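Local coordinates for protein restriction endonuclease S subunits (Thermoanaerobacter tengcongensis, PDB 3OKG) that probably binds DNA as the specificity subunit of a type I restriction-modification methyltransferase, built from two target recognition domains joined by long coiled-coil helices, at residues G18-P23 with L168-P173; T49-V54 with H76-A81; D268-P273 with T300-L305; S321-W326 with P363-Q368. All coordinates share one frame; numbering follows the deposited sequence.

Contact 1. Residues G18-P23 with L168-P173; sequences GPYKLP and LIPLPP
L168 meets P19 through one methyl branch. Its CD1 lies 3.7 Å from P19 CG and also approaches CD of the same ring, so the tip of the leucine packs against CG and CD of the proline. P170 is the main contact, with two residues on its ring. L22 brings both methyls to it, and L22 CD2 is 3.7 Å from P170 CB. The two side chains cross at about a right angle. Y20 reaches a different corner: Y20 OH is 3.6 Å from P170 CG. With CG between the backbone N and the carbonyl carbon (chi1 58°), the Y20 ring leans so that its hydroxyl end nears P170. The Y20 hydroxyl is hydrogen-bonded to F408 O, near the C terminus. L171 follows at the margin, with L22 CD1 4.5 Å from L171 N. No hydrogen bond joins the two segments, although they run in nearly the same direction. Strand 168-171 pairs antiparallel with strand 27-30 in the first target recognition domain, just before the long helix 174-216. W28 of strand 27-30 touches P19, L22 and P170, and F141 of helix 140-143 also touches P19. Helix 130-137 packs on strand 168-171 through L133 and L136.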
loop_
_atom_site.group_PDB
_atom_site.type_symbol
_atom_site.label_atom_id
_atom_site.label_comp_id
_atom_site.label_asym_id
_atom_site.label_seq_id
_atom_site.Cartn_x
_atom_site.Cartn_y
_atom_site.Cartn_z
ATOM N N GLY A 18 9.096 6.281 -36.721
ATOM C CA GLY A 18 9.838 6.433 -35.472
ATOM C C GLY A 18 9.403 5.384 -34.469
ATOM O O GLY A 18 8.745 4.422 -34.857
ATOM N N PRO A 19 9.754 5.556 -33.178
ATOM C CA PRO A 19 9.452 4.516 -32.175
ATOM C C PRO A 19 8.028 4.001 -32.218
ATOM O O PRO A 19 7.840 2.798 -32.111
ATOM C CB PRO A 19 9.719 5.218 -30.835
ATOM C CG PRO A 19 10.780 6.215 -31.165
ATOM C CD PRO A 19 10.462 6.700 -32.584
ATOM N N TYR A 20 7.046 4.892 -32.316
ATOM C CA TYR A 20 5.655 4.503 -32.510
ATOM C C TYR A 20 4.959 5.646 -33.221
ATOM O O TYR A 20 5.492 6.749 -33.287
ATOM C CB TYR A 20 4.937 4.126 -31.202
ATOM C CG TYR A 20 4.924 5.207 -30.144
ATOM C CD1 TYR A 20 3.998 6.238 -30.187
ATOM C CD2 TYR A 20 5.845 5.191 -29.093
ATOM C CE1 TYR A 20 4.003 7.245 -29.204
ATOM C CE2 TYR A 20 5.849 6.168 -28.124
ATOM C CZ TYR A 20 4.919 7.195 -28.186
ATOM O OH TYR A 20 4.939 8.177 -27.224
ATOM N N LYS A 21 3.782 5.369 -33.764
ATOM C CA LYS A 21 3.103 6.304 -34.649
ATOM C C LYS A 21 2.392 7.410 -33.856
ATOM O O LYS A 21 1.625 7.133 -32.947
ATOM C CB LYS A 21 2.080 5.556 -35.503
ATOM C CG LYS A 21 1.406 6.411 -36.559
ATOM C CD LYS A 21 0.284 5.617 -37.231
ATOM C CE LYS A 21 0.003 6.121 -38.634
ATOM N NZ LYS A 21 0.124 7.598 -38.725
ATOM N N LEU A 22 2.642 8.659 -34.229
ATOM C CA LEU A 22 2.106 9.813 -33.496
ATOM C C LEU A 22 0.962 10.403 -34.285
ATOM O O LEU A 22 0.885 10.184 -35.508
ATOM C CB LEU A 22 3.186 10.886 -33.367
ATOM C CG LEU A 22 4.457 10.450 -32.651
ATOM C CD1 LEU A 22 5.450 11.594 -32.604
ATOM C CD2 LEU A 22 4.122 9.950 -31.266
ATOM N N PRO A 23 0.076 11.143 -33.607
ATOM C CA PRO A 23 -1.007 11.833 -34.320
ATOM C C PRO A 23 -0.448 12.777 -35.367
ATOM O O PRO A 23 0.703 13.193 -35.273
ATOM C CB PRO A 23 -1.711 12.624 -33.216
ATOM C CG PRO A 23 -1.463 11.810 -31.962
ATOM C CD PRO A 23 -0.050 11.294 -32.138
ATOM N N LEU A 168 14.834 10.096 -27.525
ATOM C CA LEU A 168 13.774 10.530 -28.432
ATOM C C LEU A 168 12.493 10.867 -27.690
ATOM O O LEU A 168 12.107 10.139 -26.786
ATOM C CB LEU A 168 13.428 9.401 -29.423
ATOM C CG LEU A 168 14.501 9.078 -30.449
ATOM C CD1 LEU A 168 13.982 8.000 -31.465
ATOM C CD2 LEU A 168 14.913 10.356 -31.165
ATOM N N ILE A 169 11.803 11.926 -28.122
ATOM C CA ILE A 169 10.550 12.335 -27.505
ATOM C C ILE A 169 9.517 12.692 -28.583
ATOM O O ILE A 169 9.878 13.217 -29.618
ATOM C CB ILE A 169 10.753 13.589 -26.585
ATOM C CG1 ILE A 169 11.281 14.792 -27.376
ATOM C CG2 ILE A 169 11.668 13.232 -25.390
ATOM C CD1 ILE A 169 10.932 16.213 -26.724
ATOM N N PRO A 170 8.232 12.407 -28.322
ATOM C CA PRO A 170 7.163 12.808 -29.225
ATOM C C PRO A 170 6.856 14.277 -28.969
ATOM O O PRO A 170 6.727 14.694 -27.808
ATOM C CB PRO A 170 5.972 11.969 -28.757
ATOM C CG PRO A 170 6.271 11.561 -27.382
ATOM C CD PRO A 170 7.695 11.907 -27.053
ATOM N N LEU A 171 6.726 15.051 -30.033
ATOM C CA LEU A 171 6.549 16.489 -29.878
ATOM C C LEU A 171 5.309 17.029 -30.598
ATOM O O LEU A 171 5.360 17.276 -31.798
ATOM C CB LEU A 171 7.798 17.188 -30.387
ATOM C CG LEU A 171 7.877 18.692 -30.072
ATOM C CD1 LEU A 171 8.273 18.883 -28.638
ATOM C CD2 LEU A 171 8.910 19.350 -30.976
ATOM N N PRO A 172 4.205 17.200 -29.869
ATOM C CA PRO A 172 3.028 17.865 -30.443
ATOM C C PRO A 172 3.313 19.339 -30.690
ATOM O O PRO A 172 4.332 19.856 -30.208
ATOM C CB PRO A 172 1.989 17.777 -29.330
ATOM C CG PRO A 172 2.587 16.821 -28.271
ATOM C CD PRO A 172 4.055 16.977 -28.422
ATOM N N PRO A 173 2.408 20.027 -31.404
ATOM C CA PRO A 173 2.445 21.500 -31.412
ATOM C C PRO A 173 2.333 22.038 -30.005
ATOM O O PRO A 173 1.732 21.391 -29.120
ATOM C CB PRO A 173 1.176 21.893 -32.193
ATOM C CG PRO A 173 0.862 20.708 -33.038
ATOM C CD PRO A 173 1.322 19.486 -32.238
#

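Contact 2. Residues T49-V54 with H76-A81; sequences TYFVYV and HAPSRA. With SO4 (sulfate ion), chain I; SO4 (sulfate ion), chain D.
A81 sets its methyl over one face of the Y53 ring, a CH-pi contact. A81 CB is 3.8 Å from the ring centroid and offset toward the rim, where Y53 CE1 comes within 3.4 Å. P78 CG lies 3.7 Å from Y53 CE2. Y53 CG is anti to the backbone N (chi1 -176°), which sends the ring toward the turn. Residues P78 to A81 form a type I beta turn, closed by A81 N to P78 O. It leads into strand 81-84 of the mixed sheet in the first target recognition domain, where strand 50-54 lies between 70-73 and 113-115. Without the phenol ring, as with an alanine here, a gap would probably open between strand and turn, and A81 and P78 would lose their aromatic partner. F51 meets A77, with F51 CZ 3.7 Å from A77 CB. R80 extends away, and its NH1 donates at 2.8 Å to O1 of a sulfate, probably from the crystallisation liquor, that S115 OG and I56 N also bind.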
loop_
_atom_site.group_PDB
_atom_site.type_symbol
_atom_site.label_atom_id
_atom_site.label_comp_id
_atom_site.label_asym_id
_atom_site.label_seq_id
_atom_site.Cartn_x
_atom_site.Cartn_y
_atom_site.Cartn_z
ATOM N N THR A 49 27.529 35.428 0.076
ATOM C CA THR A 49 26.238 35.523 -0.582
ATOM C C THR A 49 25.486 34.204 -0.471
ATOM O O THR A 49 26.020 33.162 -0.794
ATOM C CB THR A 49 26.423 35.906 -2.035
ATOM O OG1 THR A 49 27.047 37.196 -2.090
ATOM C CG2 THR A 49 25.081 35.984 -2.739
ATOM N N TYR A 50 24.255 34.255 0.031
ATOM C CA TYR A 50 23.451 33.052 0.132
ATOM C C TYR A 50 22.973 32.643 -1.261
ATOM O O TYR A 50 22.677 33.497 -2.091
ATOM C CB TYR A 50 22.248 33.296 1.049
ATOM C CG TYR A 50 22.589 33.095 2.514
ATOM C CD1 TYR A 50 22.678 31.822 3.049
ATOM C CD2 TYR A 50 22.852 34.189 3.349
ATOM C CE1 TYR A 50 23.012 31.618 4.395
ATOM C CE2 TYR A 50 23.182 33.994 4.711
ATOM C CZ TYR A 50 23.256 32.716 5.212
ATOM O OH TYR A 50 23.585 32.504 6.531
ATOM N N PHE A 51 22.897 31.343 -1.510
ATOM C CA PHE A 51 22.184 30.852 -2.688
ATOM C C PHE A 51 21.311 29.681 -2.251
ATOM O O PHE A 51 21.531 29.097 -1.185
ATOM C CB PHE A 51 23.170 30.399 -3.775
ATOM C CG PHE A 51 23.921 29.167 -3.418
ATOM C CD1 PHE A 51 23.582 27.939 -3.982
ATOM C CD2 PHE A 51 24.962 29.216 -2.506
ATOM C CE1 PHE A 51 24.266 26.788 -3.644
ATOM C CE2 PHE A 51 25.655 28.065 -2.157
ATOM C CZ PHE A 51 25.317 26.845 -2.723
ATOM N N VAL A 52 20.312 29.336 -3.057
ATOM C CA VAL A 52 19.480 28.188 -2.722
ATOM C C VAL A 52 19.957 26.983 -3.519
ATOM O O VAL A 52 20.162 27.094 -4.738
ATOM C CB VAL A 52 17.998 28.463 -3.020
ATOM C CG1 VAL A 52 17.183 27.232 -2.660
ATOM C CG2 VAL A 52 17.504 29.672 -2.215
ATOM N N TYR A 53 20.169 25.849 -2.844
ATOM C CA TYR A 53 20.745 24.667 -3.480
ATOM C C TYR A 53 19.709 23.562 -3.590
ATOM O O TYR A 53 19.072 23.206 -2.597
ATOM C CB TYR A 53 21.913 24.146 -2.652
ATOM C CG TYR A 53 22.647 22.993 -3.260
ATOM C CD1 TYR A 53 22.921 22.962 -4.623
ATOM C CD2 TYR A 53 23.098 21.955 -2.475
ATOM C CE1 TYR A 53 23.590 21.891 -5.186
ATOM C CE2 TYR A 53 23.794 20.889 -3.028
ATOM C CZ TYR A 53 24.039 20.878 -4.386
ATOM O OH TYR A 53 24.730 19.825 -4.931
ATOM N N VAL A 54 19.545 23.037 -4.799
ATOM C CA VAL A 54 18.691 21.874 -5.039
ATOM C C VAL A 54 19.546 20.607 -5.272
ATOM O O VAL A 54 20.192 20.469 -6.300
ATOM C CB VAL A 54 17.776 22.106 -6.267
ATOM C CG1 VAL A 54 16.785 20.961 -6.387
ATOM C CG2 VAL A 54 17.030 23.467 -6.157
ATOM N N HIS A 76 30.183 28.002 1.851
ATOM C CA HIS A 76 29.954 26.612 2.176
ATOM C C HIS A 76 29.328 25.773 1.057
ATOM O O HIS A 76 28.864 24.654 1.306
ATOM C CB HIS A 76 29.060 26.535 3.400
ATOM C CG HIS A 76 29.664 27.159 4.613
ATOM N ND1 HIS A 76 28.981 28.051 5.409
ATOM C CD2 HIS A 76 30.900 27.038 5.151
ATOM C CE1 HIS A 76 29.765 28.439 6.399
ATOM N NE2 HIS A 76 30.935 27.840 6.265
ATOM N N ALA A 77 29.309 26.307 -0.154
ATOM C CA ALA A 77 28.818 25.542 -1.311
ATOM C C ALA A 77 29.505 24.203 -1.448
ATOM O O ALA A 77 30.723 24.138 -1.573
ATOM C CB ALA A 77 29.003 26.336 -2.616
ATOM N N PRO A 78 28.709 23.125 -1.472
ATOM C CA PRO A 78 29.165 21.768 -1.794
ATOM C C PRO A 78 29.857 21.757 -3.161
ATOM O O PRO A 78 29.636 22.631 -4.006
ATOM C CB PRO A 78 27.864 20.964 -1.854
ATOM C CG PRO A 78 26.863 21.777 -1.124
ATOM C CD PRO A 78 27.256 23.200 -1.262
ATOM N N SER A 79 30.720 20.784 -3.382
ATOM C CA SER A 79 31.477 20.767 -4.623
ATOM C C SER A 79 30.581 20.548 -5.834
ATOM O O SER A 79 30.894 21.028 -6.907
ATOM C CB SER A 79 32.565 19.691 -4.585
ATOM O OG SER A 79 31.984 18.433 -4.341
ATOM N N ARG A 80 29.464 19.841 -5.663
ATOM C CA ARG A 80 28.526 19.608 -6.778
ATOM C C ARG A 80 27.604 20.784 -7.069
ATOM O O ARG A 80 26.835 20.775 -8.041
ATOM C CB ARG A 80 27.663 18.378 -6.480
ATOM C CG ARG A 80 28.404 17.064 -6.629
ATOM C CD ARG A 80 27.514 15.928 -6.161
ATOM N NE ARG A 80 28.166 14.645 -6.349
ATOM C CZ ARG A 80 27.623 13.486 -5.995
ATOM N NH1 ARG A 80 26.412 13.467 -5.445
ATOM N NH2 ARG A 80 28.286 12.352 -6.190
ATOM N N ALA A 81 27.645 21.797 -6.221
ATOM C CA ALA A 81 26.727 22.900 -6.383
ATOM C C ALA A 81 27.221 23.859 -7.461
ATOM O O ALA A 81 27.837 24.871 -7.156
ATOM C CB ALA A 81 26.484 23.628 -5.033
HETATM S S SO4 I . 30.505 38.326 -1.705
HETATM O O1 SO4 I . 29.938 39.585 -1.237
HETATM O O2 SO4 I . 30.639 38.403 -3.157
HETATM O O3 SO4 I . 31.814 38.079 -1.103
HETATM O O4 SO4 I . 29.621 37.225 -1.325
HETATM S S SO4 D . 23.357 14.989 -5.025
HETATM O O1 SO4 D . 24.563 15.614 -5.539
HETATM O O2 SO4 D . 22.194 15.666 -5.609
HETATM O O3 SO4 D . 23.305 13.594 -5.451
HETATM O O4 SO4 D . 23.321 15.095 -3.580
#

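Contact 3. Residues D268-P273 with T300-L305; sequences DLHPTP and TNVANL
Segments 268-273 and 300-305 run roughly the same way, with L269 nearest N301 and H270 nearest V302. V302 N donates to L269 O at 2.8 Å, a nearly straight bond. One residue on, H270 CA makes a CA-H...O contact of 3.4 Å with V302 O. Strand 300-302 is an outer strand of the antiparallel sheet 237-241, 313-318, 289-292 and 300-302 in the second target recognition domain. Loop 268-273 lies between strands 257-260 and 276-277 of that domain's mixed sheet. It thus links two strands of the mixed sheet and packs against the outer strand of the antiparallel one. P271 inserts its ring at the junction: P271 CD is 3.5 Å from V302 O. F260, F266 and L290 touch the same proline. The side chain of N301 points at the loop, and N301 CB is 3.4 Å from L269 O. The side chains of H270 and N304 cross at a slant, with ring and amide planes only 8° apart. At chi1 46°, N304 CG sits between its own backbone N and carbonyl carbon, which brings the amide back to the histidine. H270 ND1 and N304 OD1 are 3.4 Å apart, but the angle is too poor for a hydrogen bond.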
loop_
_atom_site.group_PDB
_atom_site.type_symbol
_atom_site.label_atom_id
_atom_site.label_comp_id
_atom_site.label_asym_id
_atom_site.label_seq_id
_atom_site.Cartn_x
_atom_site.Cartn_y
_atom_site.Cartn_z
ATOM N N ASP A 268 -5.090 -17.083 8.815
ATOM C CA ASP A 268 -6.055 -15.998 8.705
ATOM C C ASP A 268 -7.440 -16.325 9.252
ATOM O O ASP A 268 -7.959 -15.597 10.090
ATOM C CB ASP A 268 -6.159 -15.507 7.264
ATOM C CG ASP A 268 -4.843 -14.916 6.744
ATOM O OD1 ASP A 268 -4.041 -14.404 7.558
ATOM O OD2 ASP A 268 -4.619 -14.962 5.515
ATOM N N LEU A 269 -8.022 -17.417 8.762
ATOM C CA LEU A 269 -9.313 -17.902 9.245
ATOM C C LEU A 269 -9.201 -19.328 9.772
ATOM O O LEU A 269 -9.835 -19.672 10.765
ATOM C CB LEU A 269 -10.370 -17.887 8.139
ATOM C CG LEU A 269 -10.686 -16.593 7.397
ATOM C CD1 LEU A 269 -11.760 -16.874 6.357
ATOM C CD2 LEU A 269 -11.117 -15.491 8.355
ATOM N N HIS A 270 -8.413 -20.154 9.087
ATOM C CA HIS A 270 -8.250 -21.563 9.444
ATOM C C HIS A 270 -6.768 -21.878 9.645
ATOM O O HIS A 270 -5.903 -21.243 9.044
ATOM C CB HIS A 270 -8.781 -22.463 8.331
ATOM C CG HIS A 270 -10.066 -21.989 7.732
ATOM N ND1 HIS A 270 -11.286 -22.545 8.054
ATOM C CD2 HIS A 270 -10.325 -21.008 6.836
ATOM C CE1 HIS A 270 -12.241 -21.929 7.380
ATOM N NE2 HIS A 270 -11.685 -20.989 6.635
ATOM N N PRO A 271 -6.462 -22.865 10.492
ATOM C CA PRO A 271 -5.047 -23.200 10.657
ATOM C C PRO A 271 -4.673 -24.132 9.533
ATOM O O PRO A 271 -5.483 -24.960 9.104
ATOM C CB PRO A 271 -5.018 -23.974 11.987
ATOM C CG PRO A 271 -6.438 -23.953 12.504
ATOM C CD PRO A 271 -7.312 -23.727 11.320
ATOM N N THR A 272 -3.452 -24.000 9.040
ATOM C CA THR A 272 -2.989 -24.941 8.048
ATOM C C THR A 272 -2.086 -25.981 8.706
ATOM O O THR A 272 -1.199 -25.654 9.517
ATOM C CB THR A 272 -2.325 -24.251 6.860
ATOM O OG1 THR A 272 -1.747 -25.246 6.005
ATOM C CG2 THR A 272 -1.269 -23.273 7.343
ATOM N N PRO A 273 -2.362 -27.245 8.393
ATOM C CA PRO A 273 -1.700 -28.436 8.936
ATOM C C PRO A 273 -0.200 -28.415 8.644
ATOM O O PRO A 273 0.202 -28.216 7.499
ATOM C CB PRO A 273 -2.372 -29.588 8.181
ATOM C CG PRO A 273 -3.655 -29.036 7.684
ATOM C CD PRO A 273 -3.409 -27.584 7.417
ATOM N N THR A 300 -8.807 -16.023 17.759
ATOM C CA THR A 300 -9.731 -17.011 17.231
ATOM C C THR A 300 -9.429 -17.521 15.806
ATOM O O THR A 300 -8.904 -16.797 14.954
ATOM C CB THR A 300 -11.147 -16.381 17.222
ATOM O OG1 THR A 300 -11.918 -16.899 18.313
ATOM C CG2 THR A 300 -11.845 -16.668 15.928
ATOM N N ASN A 301 -9.776 -18.781 15.561
ATOM C CA ASN A 301 -9.813 -19.354 14.223
ATOM C C ASN A 301 -10.985 -20.328 14.098
ATOM O O ASN A 301 -11.646 -20.649 15.079
ATOM C CB ASN A 301 -8.512 -20.115 13.912
ATOM C CG ASN A 301 -7.630 -19.409 12.879
ATOM O OD1 ASN A 301 -7.562 -18.181 12.817
ATOM N ND2 ASN A 301 -6.944 -20.198 12.072
ATOM N N VAL A 302 -11.236 -20.819 12.895
ATOM C CA VAL A 302 -12.219 -21.883 12.711
ATOM C C VAL A 302 -11.548 -23.120 12.133
ATOM O O VAL A 302 -10.717 -23.019 11.236
ATOM C CB VAL A 302 -13.355 -21.438 11.775
ATOM C CG1 VAL A 302 -14.105 -22.639 11.213
ATOM C CG2 VAL A 302 -14.303 -20.489 12.512
ATOM N N ALA A 303 -11.914 -24.287 12.645
ATOM C CA ALA A 303 -11.371 -25.542 12.124
ATOM C C ALA A 303 -11.997 -25.873 10.783
ATOM O O ALA A 303 -13.215 -25.827 10.644
ATOM C CB ALA A 303 -11.631 -26.680 13.100
ATOM N N ASN A 304 -11.178 -26.220 9.793
ATOM C CA ASN A 304 -11.736 -26.720 8.531
ATOM C C ASN A 304 -11.494 -28.206 8.294
ATOM O O ASN A 304 -11.936 -28.754 7.281
ATOM C CB ASN A 304 -11.293 -25.890 7.315
ATOM C CG ASN A 304 -9.801 -25.584 7.307
ATOM O OD1 ASN A 304 -9.332 -24.781 6.493
ATOM N ND2 ASN A 304 -9.051 -26.215 8.206
ATOM N N LEU A 305 -10.813 -28.854 9.239
ATOM C CA LEU A 305 -10.535 -30.285 9.151
ATOM C C LEU A 305 -10.570 -30.910 10.538
ATOM O O LEU A 305 -10.289 -30.240 11.533
ATOM C CB LEU A 305 -9.144 -30.524 8.548
ATOM C CG LEU A 305 -8.929 -30.405 7.042
ATOM C CD1 LEU A 305 -10.137 -30.936 6.289
ATOM C CD2 LEU A 305 -8.632 -28.966 6.654
#

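Contact 4. Residues S321-W326 with P363-Q368; sequences SLERFW and PPLEEQ
W326 carries P363 and Q368 on one face of its indole. P363 CG makes a CH-pi contact with the six-membered ring, and P363 CD packs on W326 CZ2 at 3.5 Å. Q368 CG makes a second CH-pi contact over the five-membered ring, 3.9 Å from its centroid. W326 NE1 is hydrogen-bonded to P361 O. F217 and the indole form an edge-to-face pair. The contact joins the first turns of helices 324-333 and 365-388, the latter leading into the predicted coiled coil. E323 and P364 are the N-cap residues. Q368 CG lies anti to the carbonyl carbon (chi1 -71°), and the chain is extended beyond it, so the amide reaches across to the other helix start. There Q368 OE1 accepts from E323 N at 2.8 Å. Q368 NE2 donates to two carbonyls close to its amide plane: S321 O at 3.1 Å, and P363 O at 2.8 Å. Replacing Q368 by a leucine would probably leave E323 N and the two carbonyls without these bonds and weaken the link between the helix starts. E323 OE2 is salt-bridged to R369. L365 packs beside this polar group, with L365 CD2 3.7 Å from S321 C. A water also bridges the two carbonyls, donating to S321 O at 2.7 Å and to P363 O at 3.0 Å.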
loop_
_atom_site.group_PDB
_atom_site.type_symbol
_atom_site.label_atom_id
_atom_site.label_comp_id
_atom_site.label_asym_id
_atom_site.label_seq_id
_atom_site.Cartn_x
_atom_site.Cartn_y
_atom_site.Cartn_z
ATOM N N SER A 321 -28.744 -24.755 18.794
ATOM C CA SER A 321 -29.387 -23.443 18.942
ATOM C C SER A 321 -28.436 -22.268 18.710
ATOM O O SER A 321 -28.838 -21.123 18.877
ATOM C CB SER A 321 -30.027 -23.297 20.320
ATOM O OG SER A 321 -29.027 -23.230 21.322
ATOM N N LEU A 322 -27.185 -22.552 18.352
ATOM C CA LEU A 322 -26.170 -21.502 18.205
ATOM C C LEU A 322 -25.454 -21.626 16.857
ATOM O O LEU A 322 -24.897 -22.683 16.542
ATOM C CB LEU A 322 -25.148 -21.569 19.348
ATOM C CG LEU A 322 -23.894 -20.673 19.241
ATOM C CD1 LEU A 322 -24.273 -19.187 19.366
ATOM C CD2 LEU A 322 -22.887 -21.028 20.328
ATOM N N GLU A 323 -25.499 -20.548 16.065
ATOM C CA GLU A 323 -24.804 -20.459 14.785
ATOM C C GLU A 323 -23.318 -20.237 15.001
ATOM O O GLU A 323 -22.914 -19.410 15.826
ATOM C CB GLU A 323 -25.363 -19.297 13.957
ATOM C CG GLU A 323 -26.699 -19.583 13.300
ATOM C CD GLU A 323 -26.581 -20.608 12.177
ATOM O OE1 GLU A 323 -25.465 -20.794 11.652
ATOM O OE2 GLU A 323 -27.603 -21.226 11.814
ATOM N N ARG A 324 -22.504 -20.974 14.256
ATOM C CA ARG A 324 -21.061 -20.852 14.344
ATOM C C ARG A 324 -20.631 -19.401 14.210
ATOM O O ARG A 324 -19.818 -18.875 14.982
ATOM C CB ARG A 324 -20.433 -21.640 13.181
ATOM C CG ARG A 324 -18.970 -21.370 13.016
ATOM C CD ARG A 324 -18.284 -22.552 12.370
ATOM N NE ARG A 324 -18.233 -22.482 10.918
ATOM C CZ ARG A 324 -19.166 -22.974 10.119
ATOM N NH1 ARG A 324 -20.240 -23.559 10.641
ATOM N NH2 ARG A 324 -19.020 -22.880 8.798
ATOM N N PHE A 325 -21.167 -18.751 13.192
ATOM C CA PHE A 325 -20.736 -17.387 12.907
ATOM C C PHE A 325 -21.265 -16.329 13.868
ATOM O O PHE A 325 -20.647 -15.268 14.022
ATOM C CB PHE A 325 -20.996 -17.056 11.444
ATOM C CG PHE A 325 -20.081 -17.826 10.517
ATOM C CD1 PHE A 325 -18.707 -17.697 10.644
ATOM C CD2 PHE A 325 -20.587 -18.691 9.564
ATOM C CE1 PHE A 325 -17.835 -18.412 9.806
ATOM C CE2 PHE A 325 -19.733 -19.405 8.729
ATOM C CZ PHE A 325 -18.354 -19.267 8.862
ATOM N N TRP A 326 -22.372 -16.631 14.549
ATOM C CA TRP A 326 -22.845 -15.741 15.647
ATOM C C TRP A 326 -21.817 -15.762 16.771
ATOM O O TRP A 326 -21.385 -14.714 17.281
ATOM C CB TRP A 326 -24.216 -16.212 16.161
ATOM C CG TRP A 326 -24.830 -15.350 17.250
ATOM C CD1 TRP A 326 -24.969 -15.677 18.588
ATOM C CD2 TRP A 326 -25.408 -14.044 17.096
ATOM N NE1 TRP A 326 -25.602 -14.650 19.267
ATOM C CE2 TRP A 326 -25.896 -13.643 18.373
ATOM C CE3 TRP A 326 -25.599 -13.186 16.000
ATOM C CZ2 TRP A 326 -26.510 -12.411 18.585
ATOM C CZ3 TRP A 326 -26.221 -11.955 16.215
ATOM C CH2 TRP A 326 -26.673 -11.583 17.496
ATOM N N PRO A 363 -30.432 -15.037 19.983
ATOM C CA PRO A 363 -31.639 -14.957 19.166
ATOM C C PRO A 363 -32.035 -16.335 18.685
ATOM O O PRO A 363 -31.223 -17.263 18.752
ATOM C CB PRO A 363 -31.192 -14.132 17.932
ATOM C CG PRO A 363 -29.858 -13.516 18.312
ATOM C CD PRO A 363 -29.253 -14.522 19.261
ATOM N N PRO A 364 -33.260 -16.466 18.167
ATOM C CA PRO A 364 -33.614 -17.668 17.417
ATOM C C PRO A 364 -32.658 -17.810 16.223
ATOM O O PRO A 364 -32.093 -16.825 15.746
ATOM C CB PRO A 364 -35.036 -17.383 16.930
ATOM C CG PRO A 364 -35.556 -16.296 17.825
ATOM C CD PRO A 364 -34.371 -15.503 18.270
ATOM N N LEU A 365 -32.475 -19.027 15.739
ATOM C CA LEU A 365 -31.512 -19.255 14.647
ATOM C C LEU A 365 -31.733 -18.344 13.451
ATOM O O LEU A 365 -30.782 -17.825 12.858
ATOM C CB LEU A 365 -31.559 -20.708 14.193
ATOM C CG LEU A 365 -30.923 -21.682 15.181
ATOM C CD1 LEU A 365 -31.325 -23.115 14.838
ATOM C CD2 LEU A 365 -29.404 -21.520 15.172
ATOM N N GLU A 366 -32.992 -18.154 13.085
ATOM C CA GLU A 366 -33.289 -17.352 11.913
ATOM C C GLU A 366 -32.768 -15.925 12.078
ATOM O O GLU A 366 -32.282 -15.334 11.122
ATOM C CB GLU A 366 -34.781 -17.355 11.574
ATOM C CG GLU A 366 -35.021 -17.374 10.058
ATOM C CD GLU A 366 -36.172 -16.475 9.604
ATOM O OE1 GLU A 366 -36.379 -16.348 8.374
ATOM O OE2 GLU A 366 -36.868 -15.893 10.467
ATOM N N GLU A 367 -32.862 -15.380 13.286
ATOM C CA GLU A 367 -32.415 -14.011 13.526
ATOM C C GLU A 367 -30.897 -13.932 13.621
ATOM O O GLU A 367 -30.300 -12.938 13.209
ATOM C CB GLU A 367 -33.048 -13.440 14.787
ATOM C CG GLU A 367 -32.518 -12.070 15.208
ATOM C CD GLU A 367 -33.109 -10.929 14.382
ATOM O OE1 GLU A 367 -33.733 -11.205 13.334
ATOM O OE2 GLU A 367 -32.937 -9.760 14.778
ATOM N N GLN A 368 -30.265 -14.964 14.177
ATOM C CA GLN A 368 -28.800 -15.009 14.160
ATOM C C GLN A 368 -28.332 -14.976 12.721
ATOM O O GLN A 368 -27.353 -14.304 12.398
ATOM C CB GLN A 368 -28.237 -16.282 14.796
ATOM C CG GLN A 368 -28.391 -16.347 16.291
ATOM C CD GLN A 368 -27.978 -17.705 16.828
ATOM O OE1 GLN A 368 -26.889 -18.197 16.517
ATOM N NE2 GLN A 368 -28.848 -18.324 17.635
HETATM O O HOH W 1 -31.382 -20.262 19.202
#

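In the fold
From the N terminus, contact 1 opens at 18-23 and closes 145 residues later at 168-173. It ties the leading loop to strand 168-171, just before the long helix 174-216. Contact 2 lies within this span and closes a much shorter loop inside the first target recognition domain. The chain then follows the long helix to the second domain. Contact 3 closes a loop there and sets the link between strands 257-260 and 276-277 against strand 300-302. Contact 4 then joins helix 324-333 to the start of helix 365-388. Contacts 3 and 4 touch, V302 packing on R324. They lie across the chain's centre from contacts 1 and 2, and the centres of contacts 1 and 4 are about 65 Å apart. No two contacts cross.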